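Local coordinates for Swi5-dependent recombination DNA repair protein 1 (Schizosaccharomyces pombe, PDB 3VIQ) that takes part in DNA recombination repair and meiotic chromosome segregation, interacting with Swi5 and with the recombinase Rhp51, at residues V16-L19 with Q20-I24; E94-M97 with S98-L101. All coordinates share one frame; numbering follows the deposited sequence.

In the fold
Contact 1 (16-24) comes first along the chain, within helix 3-35, and contact 2 (94-101) follows well after it, in the loop after strand 88-93 and the start of helix 97-103. Their centres lie about 47 Å apart on opposite sides of the chain's centre, with about 34 Å between nearest atoms, so the two do not touch. Helix 38-68 and the antiparallel strands 73-78 and 88-93 come between them in sequence. The radius of gyration, 27 Å for 122 residues, fits this drawn-out shape. Both contacts belong to the C-terminal domain and meet the Swi5 chain: contact 1 in the predicted coiled coil, contact 2 through Phe100. Swi5 therefore touches widely separated parts of the domain.

Contact 1: V16-L19 with Q20-I24; sequences VRNL and QEQLI
Val16 and Gln20, one helical turn apart, meet where the valine CG1 methyl lies against the glutamine amide, 3.6 Å from Gln20 OE1. CG1 stands opposite the backbone N across the CA-CB bond (chi1 165°), which brings this methyl to the amide, while the Gln20 chain runs extended beyond CG, slanting across the valine. An alanine here in place of Gln20 is likely to open a gap beside Val16 CG1 and against Gln16 of the Swi5 chain, on which both side chains pack. On another side of the helix the amides of Asn18 and Gln22 cross, their planes 33° apart, with Asn18 ND2 2.9 Å from Gln22 OE1. The same OE1 is 3.9 Å from Leu19 CD2, so the Gln22 amide end lies near both a polar and an apolar neighbour. Beneath these side chains the backbone keeps regular i to i+4 bonds, from Gln20 N to Val16 O at 2.8 Å and from Leu23 N to Leu19 O at 2.9 Å. Val16 and Leu19 are buried, whereas Arg17, Asn18 and Glu21 are exposed. This piece of helix 3-35 lies within the predicted coiled coil and packs on the Swi5 chain, with Leu19 on its Glu21 and Gln22 on its Leu24.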
loop_
_atom_site.group_PDB
_atom_site.type_symbol
_atom_site.label_atom_id
_atom_site.label_comp_id
_atom_site.label_asym_id
_atom_site.label_seq_id
_atom_site.Cartn_x
_atom_site.Cartn_y
_atom_site.Cartn_z
ATOM N N VAL A 16 22.707 -4.694 19.330
ATOM C CA VAL A 16 22.011 -3.593 19.978
ATOM C C VAL A 16 21.042 -2.855 19.022
ATOM O O VAL A 16 19.887 -2.614 19.383
ATOM C CB VAL A 16 22.990 -2.576 20.608
ATOM C CG1 VAL A 16 22.263 -1.291 20.934
ATOM C CG2 VAL A 16 23.658 -3.171 21.857
ATOM N N ARG A 17 21.514 -2.520 17.821
ATOM C CA ARG A 17 20.649 -1.913 16.789
ATOM C C ARG A 17 19.470 -2.826 16.433
ATOM O O ARG A 17 18.342 -2.371 16.352
ATOM C CB ARG A 17 21.422 -1.605 15.506
ATOM C CG ARG A 17 22.463 -0.477 15.612
ATOM C CD ARG A 17 23.046 -0.110 14.213
ATOM N NE ARG A 17 23.689 -1.258 13.545
ATOM C CZ ARG A 17 24.999 -1.559 13.558
ATOM N NH1 ARG A 17 25.899 -0.808 14.188
ATOM N NH2 ARG A 17 25.429 -2.631 12.909
ATOM N N ASN A 18 19.737 -4.111 16.216
ATOM C CA ASN A 18 18.668 -5.049 15.910
ATOM C C ASN A 18 17.622 -5.085 17.045
ATOM O O ASN A 18 16.426 -5.030 16.785
ATOM C CB ASN A 18 19.240 -6.440 15.634
ATOM C CG ASN A 18 18.150 -7.517 15.508
ATOM O OD1 ASN A 18 17.288 -7.449 14.622
ATOM N ND2 ASN A 18 18.170 -8.496 16.403
ATOM N N LEU A 19 18.079 -5.136 18.303
ATOM C CA LEU A 19 17.172 -5.156 19.453
ATOM C C LEU A 19 16.413 -3.840 19.574
ATOM O O LEU A 19 15.215 -3.832 19.878
ATOM C CB LEU A 19 17.913 -5.533 20.778
ATOM C CG LEU A 19 18.332 -7.022 20.897
ATOM C CD1 LEU A 19 19.575 -7.238 21.774
ATOM C CD2 LEU A 19 17.203 -7.877 21.414
ATOM N N GLN A 20 17.087 -2.716 19.357
ATOM C CA GLN A 20 16.366 -1.400 19.351
ATOM C C GLN A 20 15.201 -1.374 18.317
ATOM O O GLN A 20 14.078 -0.934 18.609
ATOM C CB GLN A 20 17.366 -0.259 19.109
ATOM C CG GLN A 20 18.179 0.018 20.405
ATOM C CD GLN A 20 19.423 0.868 20.224
ATOM O OE1 GLN A 20 20.052 0.877 19.159
ATOM N NE2 GLN A 20 19.794 1.582 21.283
ATOM N N GLU A 21 15.470 -1.905 17.136
ATOM C CA GLU A 21 14.445 -2.014 16.091
ATOM C C GLU A 21 13.286 -2.941 16.525
ATOM O O GLU A 21 12.131 -2.545 16.391
ATOM C CB GLU A 21 15.090 -2.413 14.766
ATOM C CG GLU A 21 14.263 -3.113 13.787
ATOM C CD GLU A 21 15.044 -3.397 12.491
ATOM O OE1 GLU A 21 16.096 -2.752 12.258
ATOM O OE2 GLU A 21 14.629 -4.276 11.724
ATOM N N GLN A 22 13.597 -4.110 17.108
ATOM C CA GLN A 22 12.541 -5.003 17.618
ATOM C C GLN A 22 11.697 -4.364 18.724
ATOM O O GLN A 22 10.466 -4.563 18.783
ATOM C CB GLN A 22 13.093 -6.338 18.108
ATOM C CG GLN A 22 13.771 -7.221 17.018
ATOM C CD GLN A 22 14.415 -8.452 17.633
ATOM O OE1 GLN A 22 15.621 -8.507 17.850
ATOM N NE2 GLN A 22 13.606 -9.434 17.944
ATOM N N LEU A 23 12.358 -3.609 19.594
ATOM C CA LEU A 23 11.674 -2.862 20.651
ATOM C C LEU A 23 10.647 -1.866 20.101
ATOM O O LEU A 23 9.538 -1.791 20.608
ATOM C CB LEU A 23 12.689 -2.129 21.542
ATOM C CG LEU A 23 12.123 -1.528 22.830
ATOM C CD1 LEU A 23 11.504 -2.673 23.606
ATOM C CD2 LEU A 23 13.184 -0.773 23.679
ATOM N N ILE A 24 11.002 -1.095 19.073
ATOM C CA ILE A 24 10.036 -0.169 18.447
ATOM C C ILE A 24 8.866 -0.938 17.841
ATOM O O ILE A 24 7.685 -0.598 18.042
ATOM C CB ILE A 24 10.698 0.712 17.362
ATOM C CG1 ILE A 24 11.313 1.955 18.024
ATOM C CG2 ILE A 24 9.656 1.116 16.227
ATOM C CD1 ILE A 24 12.479 2.499 17.264
#

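Contact 2: E94-M97 with S98-L101; sequences EFTM and SMFL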
loop_
_atom_site.group_PDB
_atom_site.type_symbol
_atom_site.label_atom_id
_atom_site.label_comp_id
_atom_site.label_asym_id
_atom_site.label_seq_id
_atom_site.Cartn_x
_atom_site.Cartn_y
_atom_site.Cartn_z
ATOM N N GLU A 94 -10.234 -0.579 -29.336
ATOM C CA GLU A 94 -11.261 -0.113 -28.412
ATOM C C GLU A 94 -10.697 0.254 -27.027
ATOM O O GLU A 94 -9.700 -0.311 -26.551
ATOM C CB GLU A 94 -12.391 -1.144 -28.271
ATOM C CG GLU A 94 -11.935 -2.532 -27.796
ATOM C CD GLU A 94 -13.070 -3.380 -27.226
ATOM O OE1 GLU A 94 -14.236 -3.186 -27.632
ATOM O OE2 GLU A 94 -12.785 -4.250 -26.372
ATOM N N PHE A 95 -11.367 1.221 -26.411
ATOM C CA PHE A 95 -11.105 1.625 -25.051
ATOM C C PHE A 95 -11.618 0.554 -24.081
ATOM O O PHE A 95 -12.803 0.232 -24.066
ATOM C CB PHE A 95 -11.812 2.945 -24.793
ATOM C CG PHE A 95 -11.419 3.605 -23.536
ATOM C CD1 PHE A 95 -10.128 4.094 -23.374
ATOM C CD2 PHE A 95 -12.351 3.810 -22.528
ATOM C CE1 PHE A 95 -9.766 4.754 -22.219
ATOM C CE2 PHE A 95 -11.999 4.455 -21.366
ATOM C CZ PHE A 95 -10.696 4.932 -21.204
ATOM N N THR A 96 -10.712 -0.009 -23.291
ATOM C CA THR A 96 -11.055 -1.082 -22.365
ATOM C C THR A 96 -11.177 -0.533 -20.922
ATOM O O THR A 96 -10.756 0.598 -20.627
ATOM C CB THR A 96 -10.011 -2.210 -22.435
ATOM O OG1 THR A 96 -8.736 -1.699 -22.029
ATOM C CG2 THR A 96 -9.896 -2.780 -23.871
ATOM N N MET A 97 -11.776 -1.330 -20.044
ATOM C CA MET A 97 -11.898 -0.957 -18.630
ATOM C C MET A 97 -10.511 -0.752 -18.039
ATOM O O MET A 97 -10.330 0.098 -17.182
ATOM C CB MET A 97 -12.681 -2.009 -17.817
ATOM C CG MET A 97 -12.830 -1.691 -16.294
ATOM S SD MET A 97 -13.546 -0.066 -15.880
ATOM C CE MET A 97 -15.292 -0.440 -15.976
ATOM N N SER A 98 -9.535 -1.510 -18.527
ATOM C CA SER A 98 -8.200 -1.500 -17.947
ATOM C C SER A 98 -7.454 -0.232 -18.309
ATOM O O SER A 98 -6.675 0.271 -17.525
ATOM C CB SER A 98 -7.438 -2.749 -18.402
ATOM O OG SER A 98 -8.196 -3.909 -18.070
ATOM N N MET A 99 -7.686 0.274 -19.518
ATOM C CA MET A 99 -7.155 1.584 -19.909
ATOM C C MET A 99 -7.816 2.657 -19.050
ATOM O O MET A 99 -7.165 3.610 -18.600
ATOM C CB MET A 99 -7.428 1.862 -21.383
ATOM C CG MET A 99 -6.610 1.005 -22.349
ATOM S SD MET A 99 -7.379 1.058 -23.977
ATOM C CE MET A 99 -6.445 -0.189 -24.896
ATOM N N PHE A 100 -9.116 2.489 -18.843
ATOM C CA PHE A 100 -9.858 3.379 -17.976
ATOM C C PHE A 100 -9.254 3.382 -16.600
ATOM O O PHE A 100 -8.926 4.430 -16.070
ATOM C CB PHE A 100 -11.331 2.976 -17.912
ATOM C CG PHE A 100 -12.103 3.751 -16.922
ATOM C CD1 PHE A 100 -12.647 4.969 -17.274
ATOM C CD2 PHE A 100 -12.257 3.282 -15.618
ATOM C CE1 PHE A 100 -13.353 5.707 -16.354
ATOM C CE2 PHE A 100 -12.940 4.001 -14.711
ATOM C CZ PHE A 100 -13.498 5.224 -15.065
ATOM N N LEU A 101 -9.075 2.217 -16.005
ATOM C CA LEU A 101 -8.550 2.175 -14.603
ATOM C C LEU A 101 -7.129 2.756 -14.525
ATOM O O LEU A 101 -6.817 3.532 -13.630
ATOM C CB LEU A 101 -8.565 0.759 -14.044
ATOM C CG LEU A 101 -9.902 0.086 -13.768
ATOM C CD1 LEU A 101 -9.636 -1.433 -13.531
ATOM C CD2 LEU A 101 -10.682 0.735 -12.628
#
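The Phe95 ring lies against Met99 and Phe100 on the tightly packed side of the contact. Its CE1 is 3.8 Å from Met99 CB, and its CE2 is 3.8 Å from Phe100 CB, with CE2 near the plane of the Phe100 ring at its edge. Met99 SD adds an oblique Met-aromatic contact, 5.2 Å from the centroid of the Phe95 ring. Met97, in the first turn of helix 97-103, runs beside Phe100, both pointing the same way. Its chain bends at chi2 (54°) and chi3 (85°), bringing SD to 3.6 Å from Phe100 CD2 in a second oblique Met-aromatic contact. Helix 38-68 adds to this packing, with Met63 against both phenylalanines and Phe60 against Met97, while Met60 of the Swi5 chain meets Phe100.

The open side is that of Glu94, which is exposed and stays well away from the helical turn; Thr96 and Ser98 are partly exposed, and Ser98 OG is hydrogen-bonded to Glu115. Met99 bridges the two sides, its CB against Phe95 and its end running back along the loop. There SD takes a weak, nearly straight bond from Thr96 N at 3.6 Å (N-H...S angle 168°), and Thr96 OG1 accepts a weak bond from Met99 N at 3.4 Å.

Regular helical bonding starts here: Phe100 N donates to Thr96 O at 3.1 Å, and Leu101 N to Met97 O. The two reciprocal weak bonds make a capping box with Thr96 as N-cap, a sulfur taking the second acceptor place, and open the short helix 97-103 after the loop that follows strand 88-93.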